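Local coordinates for protein alpha-L-arabinosidase (Xanthomonas axonopodis pv. citri, PDB 6D25) that probably removes alpha-L-arabinofuranosyl groups from arabinoxylan as a family GH51 glycoside hydrolase, coping with di-substituted internal xylose units, at residues G50-H55 with I371-N376; E138-T143 with A190-P195; G386-L391 with N482-P487. One frame throughout, in Å; residues are numbered along the deposited sequence.

Contact 1: residues G50-H55 with I371-N376; sequences GQFAEH and IAQMVN. With GOL (glycerol), chain G.
Two groups grip OE1 of Glu54: NE2 of Gln373 gives it a hydrogen bond of 3.0 Å, and O1 of a bound glycerol donates another at 2.6 Å. NE2 comes in on the anti lone pair of OE1, with the amide and carboxylate planes only 16° apart. The same NE2 also bonds to glycerol O3 at 2.9 Å, so carboxylate, amide and glycerol hold one another. The other end of the amide is tied as well, because Gln373 OE1 accepts from the backbone N of Glu54 at 3.1 Å, the donor standing above the carbonyl plane. A water lies between Gln373 OE1 and Glu54 O, within bonding distance of both. With both ends engaged, the flip state of the amide is fixed.

To get there, Gln373 runs extended beyond CG (chi2 -168°) over one face of the Phe52 ring, where its CG makes a CH-pi contact 4.1 Å from the centroid. The Ala372-Gln373 peptide is cis, at the point where the chain turns after strand 366-371. Farther back, Ile371 N bonds to Gly50 O at 3.2 Å, and a second water sits between Phe52 N, Gln51 OE1 and Ile371 O. Met374 crosses Gln51 at about a right angle and brings CE to 4.1 Å from CB of Ala53.

The pairing brings together the ends of strands 51-52 and 366-371, the first and last of eight, consistent with the closed (beta/alpha)8 barrel of GH51 enzymes. Strand 93-96 bonds to the backbone of Gln51 and Ala53, while helix 393-400 packs on Gln51 and Ile371.

Contact 2: residues E138-T143 with A190-P195; sequences EFMDFT and APWQVP
Met140 lays its CB over the five-membered ring of Trp192, a CH-pi contact 3.3 Å from the centroid and only 10° off the ring normal. The rest of the side chain bends at chi2 (-57°) and again at chi3, which folds its end back toward the loop at the base of the indole. CE therefore ends beside the loop backbone, 3.3 Å from Gln193 O, and also meets CB of Trp192 at 3.5 Å and CG2 of Val194 at 3.9 Å. The sulfur remains above the indole face but well back, with SD 5.2 Å from the five-membered centroid, so the Met-aromatic contact is a distant one and the carbons do the closer touching.

One residue on along the helix, Asp141 takes the edge of the same ring. NE1 of Trp192 donates to its OD1 at 2.9 Å along a fairly straight path (161°). The acceptor lies in the indole plane, yet the carboxylate is itself met from above its own plane. Neighbouring residues of helix 136-146 thus hold the indole in two directions, one over a face and one at the edge.

The contact ties this helix to the loop that leads into strand 196-199. Met171 of helix 161-172 and His137 also pack on Trp192, and Arg188 makes a cation-pi contact with it. Chemically, the NH of a buried indole is satisfied by a carboxylate, a bond that resists rotation of the ring, and the negative charge would probably strengthen it.

Contact 3: residues G386-L391 with N482-P487; sequences GDKMVL and NTYAQP
With CG swung opposite its own carbonyl carbon (chi1 -51°), Tyr484 sends its ring from the loop 482-487 across to strand 388-391. On the strand, Val390 has a chi1 of 66° that splits its two methyls between different partners: CG1 goes to the tyrosine and CG2 to the base of the loop.

Lys388 lies over one face of the ring. Its CB sits 3.9 Å from the Tyr484 centroid in a CH-pi contact, and the chain crosses the tyrosine at about a right angle before its extended tail leads the amine away; the aliphatic part does the packing. Val390 CG1 approaches CE1 of the same ring obliquely at 3.8 Å. Val390 CG2 presses into the loop, 3.7 Å from CB of Asn482 and equally close to the carbonyl oxygen of Thr483, with the ring of Pro487 a little farther off.

Polar bonds gather at the far end of the strand. Asn482 ND2 donates to Leu391 O at 3.0 Å, lying in the carbonyl plane, while its OD1 accepts from the backbone of Val490; the amide thus links the strand to the following part of the loop. A water joins Leu391 N to Pro487 O, so the backbones meet here through solvent.

The loop also braces itself: Thr483 OG1 accepts from Gln486 N at 2.9 Å, an ST motif, and Thr483 N bonds to Gln486 O. Strand 388-391 pairs with 382-385 in a short antiparallel hairpin, turning at Gly386 and Asp387 and carried on the barrel after strand 366-371. Against it lies the loop between strands 468-473 and 493-494 of the largely C-terminal beta domain, consistent with the two-domain fold of GH51 arabinofuranosidases.

Contact 1 is the central one of the three, its centre about 8 Å from the centre of the chain, and it holds a glycerol, probably from the crystallisation liquor. That molecule also bonds to Tyr268, Cys100 and Glu324, consistent with the active-site pocket that GH51 enzymes have at the mouth of the barrel. Contact 2, its centre about 17 Å from that of contact 1, reaches it directly: Met374 CE touches Phe142 CE2 at 4.2 Å, joining the barrel's closing seam to helix 136-146. Contact 3 is centred about 18 Å from contact 1, with nearest atoms about 5 Å apart and no touch. Contacts 2 and 3 lie farthest apart, about 30 Å between centres.

Contact 1: residues G50-H55 with I371-N376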
loop_
_atom_site.group_PDB
_atom_site.type_symbol
_atom_site.label_atom_id
_atom_site.label_comp_id
_atom_site.label_asym_id
_atom_site.label_seq_id
_atom_site.Cartn_x
_atom_site.Cartn_y
_atom_site.Cartn_z
ATOM N N GLY A 50 24.949 20.367 1.404
ATOM C CA GLY A 50 23.629 20.327 2.018
ATOM C C GLY A 50 23.675 19.976 3.494
ATOM O O GLY A 50 24.636 19.314 4.012
ATOM N N GLN A 51 22.640 20.469 4.192
ATOM C CA GLN A 51 22.423 20.207 5.597
ATOM C C GLN A 51 21.141 19.365 5.735
ATOM O O GLN A 51 20.379 19.172 4.787
ATOM C CB GLN A 51 22.313 21.517 6.373
ATOM C CG GLN A 51 23.525 22.447 6.243
ATOM C CD GLN A 51 24.720 22.006 7.063
ATOM O OE1 GLN A 51 24.618 21.195 7.984
ATOM N NE2 GLN A 51 25.884 22.545 6.724
ATOM N N PHE A 52 20.942 18.855 6.942
ATOM C CA PHE A 52 19.908 17.891 7.232
ATOM C C PHE A 52 19.424 18.120 8.656
ATOM O O PHE A 52 20.182 17.932 9.602
ATOM C CB PHE A 52 20.495 16.490 7.002
ATOM C CG PHE A 52 19.667 15.319 7.438
ATOM C CD1 PHE A 52 18.273 15.386 7.469
ATOM C CD2 PHE A 52 20.292 14.137 7.803
ATOM C CE1 PHE A 52 17.538 14.296 7.907
ATOM C CE2 PHE A 52 19.541 13.051 8.250
ATOM C CZ PHE A 52 18.174 13.135 8.292
ATOM N N ALA A 53 18.155 18.531 8.795
ATOM C CA ALA A 53 17.587 18.872 10.079
ATOM C C ALA A 53 16.357 18.005 10.370
ATOM O O ALA A 53 15.208 18.423 10.075
ATOM C CB ALA A 53 17.251 20.332 10.105
ATOM N N GLU A 54 16.574 16.830 10.967
ATOM C CA GLU A 54 15.499 15.957 11.372
ATOM C C GLU A 54 14.884 16.488 12.658
ATOM O O GLU A 54 15.574 17.104 13.482
ATOM C CB GLU A 54 16.021 14.530 11.596
ATOM C CG GLU A 54 14.965 13.484 11.936
ATOM C CD GLU A 54 15.430 12.041 11.817
ATOM O OE1 GLU A 54 16.653 11.833 11.599
ATOM O OE2 GLU A 54 14.589 11.110 11.951
ATOM N N HIS A 55 13.602 16.135 12.873
ATOM C CA HIS A 55 12.990 16.337 14.185
ATOM C C HIS A 55 13.551 15.286 15.131
ATOM O O HIS A 55 13.049 14.155 15.161
ATOM C CB HIS A 55 11.471 16.274 14.105
ATOM C CG HIS A 55 10.875 17.512 13.548
ATOM N ND1 HIS A 55 9.953 18.216 14.240
ATOM C CD2 HIS A 55 11.151 18.221 12.432
ATOM C CE1 HIS A 55 9.643 19.310 13.546
ATOM N NE2 HIS A 55 10.368 19.339 12.438
ATOM N N ILE A 371 25.066 16.361 5.211
ATOM C CA ILE A 371 25.696 15.840 6.416
ATOM C C ILE A 371 24.636 15.677 7.507
ATOM O O ILE A 371 23.731 16.536 7.651
ATOM C CB ILE A 371 26.869 16.744 6.858
ATOM C CG1 ILE A 371 27.770 16.017 7.845
ATOM C CG2 ILE A 371 26.369 18.066 7.421
ATOM C CD1 ILE A 371 29.020 16.733 8.277
ATOM N N ALA A 372 24.778 14.633 8.306
ATOM C CA ALA A 372 23.897 14.376 9.434
ATOM C C ALA A 372 24.527 14.871 10.742
ATOM O O ALA A 372 25.580 14.343 11.118
ATOM C CB ALA A 372 23.639 12.892 9.537
ATOM N N GLN A 373 23.945 15.830 11.459
ATOM C CA GLN A 373 22.792 16.662 11.122
ATOM C C GLN A 373 23.176 18.102 11.482
ATOM O O GLN A 373 24.336 18.344 11.827
ATOM C CB GLN A 373 21.553 16.194 11.887
ATOM C CG GLN A 373 20.995 14.865 11.382
ATOM C CD GLN A 373 19.637 14.513 11.918
ATOM O OE1 GLN A 373 18.907 15.406 12.390
ATOM N NE2 GLN A 373 19.294 13.232 11.828
ATOM N N MET A 374 22.257 19.055 11.411
ATOM C CA MET A 374 22.645 20.438 11.270
ATOM C C MET A 374 22.990 21.057 12.636
ATOM O O MET A 374 24.049 21.701 12.751
ATOM C CB MET A 374 21.540 21.246 10.574
ATOM C CG MET A 374 21.974 22.624 10.134
ATOM S SD MET A 374 20.696 23.463 9.151
ATOM C CE MET A 374 19.479 23.810 10.415
ATOM N N VAL A 375 22.107 20.936 13.644
ATOM C CA VAL A 375 22.314 21.530 14.944
ATOM C C VAL A 375 22.075 20.480 16.033
ATOM O O VAL A 375 21.084 19.763 15.957
ATOM C CB VAL A 375 21.388 22.743 15.164
ATOM C CG1 VAL A 375 21.707 23.473 16.467
ATOM C CG2 VAL A 375 21.437 23.710 14.002
ATOM N N ASN A 376 22.987 20.351 16.982
ATOM C CA ASN A 376 22.785 19.565 18.227
ATOM C C ASN A 376 22.707 18.046 18.001
ATOM O O ASN A 376 22.473 17.329 18.987
ATOM C CB ASN A 376 21.537 20.033 18.977
ATOM C CG ASN A 376 21.756 21.370 19.646
ATOM O OD1 ASN A 376 22.903 21.654 20.034
ATOM N ND2 ASN A 376 20.692 22.150 19.799
HETATM C C1 GOL G . 17.956 9.082 10.149
HETATM O O1 GOL G . 16.795 9.345 10.967
HETATM C C2 GOL G . 19.133 8.535 11.009
HETATM O O2 GOL G . 20.070 7.918 10.105
HETATM C C3 GOL G . 19.804 9.651 11.814
HETATM O O3 GOL G . 20.436 10.703 11.014
HETATM O O HOH W 1 23.262 18.999 8.549
HETATM O O HOH W 2 18.278 17.718 13.656
#

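Contact 2: residues E138-T143 with A190-P195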
loop_
_atom_site.group_PDB
_atom_site.type_symbol
_atom_site.label_atom_id
_atom_site.label_comp_id
_atom_site.label_asym_id
_atom_site.label_seq_id
_atom_site.Cartn_x
_atom_site.Cartn_y
_atom_site.Cartn_z
ATOM N N GLU A 138 6.828 27.044 9.196
ATOM C CA GLU A 138 7.971 27.502 9.942
ATOM C C GLU A 138 9.244 27.052 9.223
ATOM O O GLU A 138 10.199 27.841 9.115
ATOM C CB GLU A 138 7.899 26.993 11.395
ATOM C CG GLU A 138 6.735 27.587 12.171
ATOM C CD GLU A 138 5.346 27.023 11.887
ATOM O OE1 GLU A 138 5.234 25.895 11.331
ATOM O OE2 GLU A 138 4.387 27.710 12.237
ATOM N N PHE A 139 9.269 25.795 8.724
ATOM C CA PHE A 139 10.447 25.349 7.992
ATOM C C PHE A 139 10.603 26.139 6.676
ATOM O O PHE A 139 11.728 26.632 6.348
ATOM C CB PHE A 139 10.417 23.852 7.701
ATOM C CG PHE A 139 11.544 23.419 6.820
ATOM C CD1 PHE A 139 12.851 23.402 7.296
ATOM C CD2 PHE A 139 11.334 23.119 5.489
ATOM C CE1 PHE A 139 13.904 23.044 6.475
ATOM C CE2 PHE A 139 12.399 22.751 4.670
ATOM C CZ PHE A 139 13.676 22.722 5.178
ATOM N N MET A 140 9.532 26.261 5.904
ATOM C CA MET A 140 9.699 26.864 4.587
ATOM C C MET A 140 10.084 28.343 4.710
ATOM O O MET A 140 10.938 28.836 3.930
ATOM C CB MET A 140 8.438 26.693 3.730
ATOM C CG MET A 140 8.168 25.259 3.357
ATOM S SD MET A 140 9.543 24.448 2.469
ATOM C CE MET A 140 9.391 25.309 0.913
ATOM N N ASP A 141 9.504 29.059 5.656
ATOM C CA ASP A 141 9.860 30.463 5.853
ATOM C C ASP A 141 11.290 30.561 6.408
ATOM O O ASP A 141 11.989 31.535 6.129
ATOM C CB ASP A 141 8.845 31.180 6.747
ATOM C CG ASP A 141 7.488 31.401 6.095
ATOM O OD1 ASP A 141 7.401 31.352 4.836
ATOM O OD2 ASP A 141 6.525 31.591 6.862
ATOM N N PHE A 142 11.738 29.584 7.149
ATOM C CA PHE A 142 13.155 29.530 7.602
ATOM C C PHE A 142 14.086 29.395 6.386
ATOM O O PHE A 142 15.113 30.117 6.329
ATOM C CB PHE A 142 13.358 28.365 8.571
ATOM C CG PHE A 142 14.758 28.174 9.093
ATOM C CD1 PHE A 142 15.288 29.078 9.988
ATOM C CD2 PHE A 142 15.518 27.074 8.724
ATOM C CE1 PHE A 142 16.547 28.888 10.528
ATOM C CE2 PHE A 142 16.776 26.868 9.298
ATOM C CZ PHE A 142 17.292 27.790 10.165
ATOM N N THR A 143 13.740 28.541 5.427
ATOM C CA THR A 143 14.587 28.423 4.230
ATOM C C THR A 143 14.671 29.770 3.510
ATOM O O THR A 143 15.767 30.140 3.060
ATOM C CB THR A 143 14.161 27.305 3.264
ATOM O OG1 THR A 143 12.881 27.597 2.686
ATOM C CG2 THR A 143 14.151 25.951 3.958
ATOM N N ALA A 190 1.917 33.588 -1.520
ATOM C CA ALA A 190 2.568 33.029 -2.718
ATOM C C ALA A 190 3.009 31.593 -2.426
ATOM O O ALA A 190 3.304 31.248 -1.302
ATOM C CB ALA A 190 3.763 33.891 -3.113
ATOM N N PRO A 191 3.082 30.774 -3.460
ATOM C CA PRO A 191 3.724 29.476 -3.299
ATOM C C PRO A 191 5.172 29.611 -2.784
ATOM O O PRO A 191 5.811 30.635 -3.006
ATOM C CB PRO A 191 3.814 28.886 -4.716
ATOM C CG PRO A 191 2.829 29.647 -5.522
ATOM C CD PRO A 191 2.686 31.008 -4.852
ATOM N N TRP A 192 5.659 28.587 -2.120
ATOM C CA TRP A 192 7.077 28.426 -1.892
ATOM C C TRP A 192 7.678 27.616 -3.051
ATOM O O TRP A 192 6.983 26.923 -3.786
ATOM C CB TRP A 192 7.356 27.659 -0.602
ATOM C CG TRP A 192 6.974 28.307 0.693
ATOM C CD1 TRP A 192 7.649 29.283 1.362
ATOM C CD2 TRP A 192 5.879 27.917 1.536
ATOM N NE1 TRP A 192 7.027 29.544 2.545
ATOM C CE2 TRP A 192 5.950 28.704 2.697
ATOM C CE3 TRP A 192 4.877 26.955 1.441
ATOM C CZ2 TRP A 192 5.038 28.580 3.745
ATOM C CZ3 TRP A 192 3.961 26.843 2.464
ATOM C CH2 TRP A 192 4.049 27.639 3.610
ATOM N N GLN A 193 8.988 27.670 -3.164
ATOM C CA GLN A 193 9.736 26.802 -4.047
ATOM C C GLN A 193 10.094 25.520 -3.298
ATOM O O GLN A 193 10.623 25.572 -2.177
ATOM C CB GLN A 193 11.020 27.503 -4.523
ATOM C CG GLN A 193 10.773 28.830 -5.228
ATOM C CD GLN A 193 10.005 28.676 -6.523
ATOM O OE1 GLN A 193 10.429 27.933 -7.409
ATOM N NE2 GLN A 193 8.882 29.358 -6.625
ATOM N N VAL A 194 9.795 24.389 -3.935
ATOM C CA VAL A 194 10.142 23.066 -3.440
ATOM C C VAL A 194 10.966 22.341 -4.513
ATOM O O VAL A 194 10.442 21.527 -5.285
ATOM C CB VAL A 194 8.898 22.256 -3.025
ATOM C CG1 VAL A 194 9.307 20.902 -2.463
ATOM C CG2 VAL A 194 8.050 23.013 -1.999
ATOM N N PRO A 195 12.264 22.615 -4.538
ATOM C CA PRO A 195 13.045 22.123 -5.658
ATOM C C PRO A 195 13.410 20.634 -5.573
ATOM O O PRO A 195 13.637 20.027 -6.631
ATOM C CB PRO A 195 14.313 22.973 -5.686
ATOM C CG PRO A 195 14.433 23.443 -4.248
ATOM C CD PRO A 195 12.980 23.685 -3.832
#

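Contact 3: residues G386-L391 with N482-P487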
loop_
_atom_site.group_PDB
_atom_site.type_symbol
_atom_site.label_atom_id
_atom_site.label_comp_id
_atom_site.label_asym_id
_atom_site.label_seq_id
_atom_site.Cartn_x
_atom_site.Cartn_y
_atom_site.Cartn_z
ATOM N N GLY A 386 20.333 26.496 25.662
ATOM C CA GLY A 386 19.695 27.744 25.960
ATOM C C GLY A 386 20.288 28.839 25.097
ATOM O O GLY A 386 20.482 28.620 23.905
ATOM N N ASP A 387 20.636 29.984 25.670
ATOM C CA ASP A 387 21.112 31.078 24.849
ATOM C C ASP A 387 22.579 30.870 24.430
ATOM O O ASP A 387 23.048 31.654 23.655
ATOM C CB ASP A 387 20.878 32.446 25.499
ATOM C CG ASP A 387 21.636 32.690 26.793
ATOM O OD1 ASP A 387 22.463 31.867 27.182
ATOM O OD2 ASP A 387 21.326 33.678 27.462
ATOM N N LYS A 388 23.251 29.813 24.871
ATOM C CA LYS A 388 24.642 29.560 24.464
ATOM C C LYS A 388 24.702 28.864 23.098
ATOM O O LYS A 388 23.853 28.046 22.774
ATOM C CB LYS A 388 25.320 28.679 25.505
ATOM C CG LYS A 388 25.471 29.322 26.878
ATOM C CD LYS A 388 25.968 28.383 27.946
ATOM C CE LYS A 388 25.752 29.016 29.301
ATOM N NZ LYS A 388 26.232 28.136 30.370
ATOM N N MET A 389 25.726 29.192 22.320
ATOM C CA MET A 389 25.921 28.616 21.006
ATOM C C MET A 389 27.415 28.438 20.751
ATOM O O MET A 389 28.172 29.324 21.065
ATOM C CB MET A 389 25.330 29.511 19.912
ATOM C CG MET A 389 25.290 28.832 18.549
ATOM S SD MET A 389 25.059 29.942 17.120
ATOM C CE MET A 389 26.692 30.678 17.107
ATOM N N VAL A 390 27.813 27.339 20.138
ATOM C CA VAL A 390 29.202 27.159 19.726
ATOM C C VAL A 390 29.255 26.571 18.312
ATOM O O VAL A 390 28.420 25.757 17.919
ATOM C CB VAL A 390 29.975 26.299 20.745
ATOM C CG1 VAL A 390 29.479 24.879 20.823
ATOM C CG2 VAL A 390 31.458 26.270 20.449
ATOM N N LEU A 391 30.205 27.045 17.533
ATOM C CA LEU A 391 30.489 26.568 16.197
ATOM C C LEU A 391 31.489 25.408 16.296
ATOM O O LEU A 391 32.487 25.517 16.973
ATOM C CB LEU A 391 31.104 27.698 15.369
ATOM C CG LEU A 391 30.266 28.970 15.252
ATOM C CD1 LEU A 391 30.971 30.036 14.446
ATOM C CD2 LEU A 391 28.971 28.665 14.539
ATOM N N ASN A 482 35.441 22.198 20.587
ATOM C CA ASN A 482 34.994 23.508 21.035
ATOM C C ASN A 482 33.896 23.335 22.092
ATOM O O ASN A 482 33.043 22.436 21.982
ATOM C CB ASN A 482 34.501 24.323 19.843
ATOM C CG ASN A 482 35.619 24.725 18.915
ATOM O OD1 ASN A 482 36.766 24.850 19.367
ATOM N ND2 ASN A 482 35.299 24.897 17.628
ATOM N N THR A 483 33.915 24.204 23.083
ATOM C CA THR A 483 32.877 24.280 24.122
ATOM C C THR A 483 32.430 25.742 24.284
ATOM O O THR A 483 33.080 26.659 23.806
ATOM C CB THR A 483 33.407 23.775 25.468
ATOM O OG1 THR A 483 34.488 24.629 25.836
ATOM C CG2 THR A 483 33.886 22.340 25.423
ATOM N N TYR A 484 31.355 25.961 25.022
ATOM C CA TYR A 484 30.855 27.313 25.338
ATOM C C TYR A 484 31.953 28.107 26.068
ATOM O O TYR A 484 32.187 29.284 25.750
ATOM C CB TYR A 484 29.530 27.231 26.107
ATOM C CG TYR A 484 28.491 26.343 25.457
ATOM C CD1 TYR A 484 27.980 26.674 24.211
ATOM C CD2 TYR A 484 28.018 25.171 26.047
ATOM C CE1 TYR A 484 27.052 25.875 23.555
ATOM C CE2 TYR A 484 27.104 24.354 25.402
ATOM C CZ TYR A 484 26.625 24.701 24.140
ATOM O OH TYR A 484 25.716 23.956 23.459
ATOM N N ALA A 485 32.686 27.452 26.965
ATOM C CA ALA A 485 33.778 28.081 27.726
ATOM C C ALA A 485 35.018 28.311 26.852
ATOM O O ALA A 485 35.774 29.203 27.136
ATOM C CB ALA A 485 34.146 27.232 28.944
ATOM N N GLN A 486 35.279 27.445 25.870
ATOM C CA GLN A 486 36.463 27.499 24.977
ATOM C C GLN A 486 35.973 27.396 23.520
ATOM O O GLN A 486 36.153 26.377 22.862
ATOM C CB GLN A 486 37.450 26.356 25.218
ATOM C CG GLN A 486 37.971 26.246 26.632
ATOM C CD GLN A 486 38.893 27.367 27.003
ATOM O OE1 GLN A 486 39.427 28.070 26.157
ATOM N NE2 GLN A 486 39.054 27.550 28.302
ATOM N N PRO A 487 35.344 28.447 23.025
ATOM C CA PRO A 487 34.582 28.363 21.796
ATOM C C PRO A 487 35.457 28.340 20.545
ATOM O O PRO A 487 34.943 28.015 19.492
ATOM C CB PRO A 487 33.711 29.632 21.802
ATOM C CG PRO A 487 34.461 30.611 22.644
ATOM C CD PRO A 487 35.126 29.742 23.697
HETATM O O HOH W 3 32.176 28.895 18.761
HETATM O O HOH W 4 34.924 27.985 16.686
#